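Local coordinates for protein aldehyde dehydrogenase (Anabaena variabilis, PDB 4H7N) that probably oxidises aldehydes to carboxylic acids with NAD+ as cofactor, as other members of the aldehyde dehydrogenase family do, at residues I118-S123 / K456-I461. Residues are numbered along the deposited sequence; the frame is centred on the assembly and turned at random.
Sequences IALQQS and KQAFLI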
loop_
_atom_site.group_PDB
_atom_site.type_symbol
_atom_site.label_atom_id
_atom_site.label_comp_id
_atom_site.label_asym_id
_atom_site.label_seq_id
_atom_site.Cartn_x
_atom_site.Cartn_y
_atom_site.Cartn_z
ATOM N N ILE A 118 -11.067 -15.139 24.428
ATOM C CA ILE A 118 -11.162 -14.608 23.096
ATOM C C ILE A 118 -10.213 -15.362 22.163
ATOM O O ILE A 118 -8.973 -15.359 22.354
ATOM C CB ILE A 118 -10.781 -13.097 22.994
ATOM C CG1 ILE A 118 -11.574 -12.195 23.956
ATOM C CG2 ILE A 118 -10.961 -12.594 21.568
ATOM C CD1 ILE A 118 -13.085 -12.191 23.752
ATOM N N ALA A 119 -10.799 -15.946 21.120
ATOM C CA ALA A 119 -10.073 -16.663 20.084
ATOM C C ALA A 119 -10.038 -15.814 18.793
ATOM O O ALA A 119 -10.914 -15.004 18.568
ATOM C CB ALA A 119 -10.770 -17.973 19.813
ATOM N N LEU A 120 -9.059 -16.056 17.936
ATOM C CA LEU A 120 -8.858 -15.284 16.728
ATOM C C LEU A 120 -8.844 -16.216 15.523
ATOM O O LEU A 120 -8.116 -17.227 15.517
ATOM C CB LEU A 120 -7.517 -14.537 16.837
ATOM C CG LEU A 120 -7.056 -13.842 15.544
ATOM C CD1 LEU A 120 -7.938 -12.646 15.190
ATOM C CD2 LEU A 120 -5.599 -13.403 15.670
ATOM N N GLN A 121 -9.652 -15.920 14.522
ATOM C CA GLN A 121 -9.479 -16.548 13.204
ATOM C C GLN A 121 -9.188 -15.476 12.188
ATOM O O GLN A 121 -9.662 -14.355 12.326
ATOM C CB GLN A 121 -10.714 -17.329 12.781
ATOM C CG GLN A 121 -10.894 -18.634 13.538
ATOM C CD GLN A 121 -12.230 -19.286 13.223
ATOM O OE1 GLN A 121 -12.718 -19.206 12.096
ATOM N NE2 GLN A 121 -12.831 -19.922 14.223
ATOM N N GLN A 122 -8.399 -15.807 11.175
ATOM C CA GLN A 122 -8.060 -14.868 10.103
ATOM C C GLN A 122 -8.562 -15.409 8.770
ATOM O O GLN A 122 -8.585 -16.617 8.566
ATOM C CB GLN A 122 -6.557 -14.680 10.028
ATOM C CG GLN A 122 -5.888 -14.123 11.298
ATOM C CD GLN A 122 -5.881 -12.565 11.387
ATOM O OE1 GLN A 122 -5.313 -11.988 12.320
ATOM N NE2 GLN A 122 -6.510 -11.901 10.422
ATOM N N SER A 123 -9.009 -14.527 7.876
ATOM C CA SER A 123 -9.247 -14.940 6.475
ATOM C C SER A 123 -8.887 -13.823 5.527
ATOM O O SER A 123 -8.509 -12.737 5.961
ATOM C CB SER A 123 -10.685 -15.410 6.227
ATOM O OG SER A 123 -11.563 -14.310 6.289
ATOM N N LYS A 456 -7.234 -8.605 4.483
ATOM C CA LYS A 456 -7.238 -9.433 5.668
ATOM C C LYS A 456 -8.430 -9.082 6.524
ATOM O O LYS A 456 -8.767 -7.906 6.691
ATOM C CB LYS A 456 -5.928 -9.209 6.443
ATOM C CG LYS A 456 -4.697 -9.756 5.739
ATOM C CD LYS A 456 -3.418 -9.300 6.446
ATOM C CE LYS A 456 -2.233 -9.114 5.490
ATOM N NZ LYS A 456 -1.134 -8.417 6.245
ATOM N N GLN A 457 -9.089 -10.105 7.029
ATOM C CA GLN A 457 -10.229 -9.978 7.942
ATOM C C GLN A 457 -9.916 -10.729 9.202
ATOM O O GLN A 457 -9.492 -11.885 9.142
ATOM C CB GLN A 457 -11.449 -10.673 7.350
ATOM C CG GLN A 457 -12.279 -9.865 6.452
ATOM C CD GLN A 457 -13.621 -10.537 6.148
ATOM O OE1 GLN A 457 -13.685 -11.724 5.848
ATOM N NE2 GLN A 457 -14.671 -9.765 6.194
ATOM N N ALA A 458 -10.106 -10.097 10.348
ATOM C CA ALA A 458 -9.949 -10.779 11.639
ATOM C C ALA A 458 -11.332 -11.063 12.251
ATOM O O ALA A 458 -12.268 -10.258 12.123
ATOM C CB ALA A 458 -9.110 -9.923 12.573
ATOM N N PHE A 459 -11.489 -12.252 12.827
ATOM C CA PHE A 459 -12.685 -12.599 13.579
ATOM C C PHE A 459 -12.205 -12.851 14.991
ATOM O O PHE A 459 -11.404 -13.761 15.233
ATOM C CB PHE A 459 -13.393 -13.836 13.015
ATOM C CG PHE A 459 -13.733 -13.731 11.553
ATOM C CD1 PHE A 459 -14.916 -13.166 11.149
ATOM C CD2 PHE A 459 -12.841 -14.161 10.588
ATOM C CE1 PHE A 459 -15.224 -13.042 9.799
ATOM C CE2 PHE A 459 -13.145 -14.044 9.222
ATOM C CZ PHE A 459 -14.344 -13.482 8.840
ATOM N N LEU A 460 -12.670 -12.023 15.902
ATOM C CA LEU A 460 -12.386 -12.178 17.310
ATOM C C LEU A 460 -13.610 -12.744 18.001
ATOM O O LEU A 460 -14.667 -12.129 18.020
ATOM C CB LEU A 460 -12.008 -10.842 17.925
ATOM C CG LEU A 460 -10.677 -10.297 17.410
ATOM C CD1 LEU A 460 -10.499 -8.805 17.673
ATOM C CD2 LEU A 460 -9.527 -11.098 18.027
ATOM N N ILE A 461 -13.423 -13.911 18.611
ATOM C CA ILE A 461 -14.522 -14.750 19.040
ATOM C C ILE A 461 -14.562 -14.927 20.542
ATOM O O ILE A 461 -13.627 -15.440 21.145
ATOM C CB ILE A 461 -14.397 -16.132 18.398
ATOM C CG1 ILE A 461 -14.371 -15.971 16.873
ATOM C CG2 ILE A 461 -15.545 -17.021 18.837
ATOM C CD1 ILE A 461 -13.831 -17.141 16.105
#
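Ala119, Gln121 and Ser123 pair through their backbones with Ile461, Phe459 and Gln457, each as an antiparallel hydrogen-bonded pair, so six nearly straight N-H...O bonds join strands 118-134 and 454-462. In the central pair Phe459 N lies 2.8 Å from Gln121 O and Gln121 N 2.9 Å from Phe459 O. Between these pairs, CA-H...O contacts such as Leu120 CA to Phe459 O (3.3 Å) use the same carbonyls again.

On the face carrying Leu120, Ala458 and Leu460, with Gln122 beside them, the packing is mainly between methyl groups. With its CG anti to the backbone N (chi1 171°), Leu120 brings CD1 to within 3.6 Å of Leu460 CD2; leucine suits both places, its branched end reaching across a non-hydrogen-bonded pair. The small methyl of Ala458 suits a place beside both Leu120 CD1 and the amide end of Gln122. Ile118 adds CG2 against Leu460 CD2.

On the other face, polar and apolar groups mix. The flat Phe459 ring offers its edge to Ser123 OG, which lies in plane, 3.3 Å from CE2, while the extended Gln121 puts NE2 3.5 Å from Ile461 CD1, its amide resting against a methyl. Replacing the Phe459 ring with the methyl of an alanine is likely to open a gap beside Ser123 and to leave its OG without that edge.

Several polar ends reach the second subunit: Lys456 NZ forms a salt bridge with Glu431 of the second subunit, whose backbone N donates to Gln122 OE1, and Gln457 NE2 donates to Ala413 O of the second subunit. Residues 458-461 also pair in parallel with a strand of that subunit. Backbone bonding on both edges of 454-462 thus makes it the seam of a sheet continuing through the dimer, as in the oligomerisation arm of aldehyde dehydrogenases.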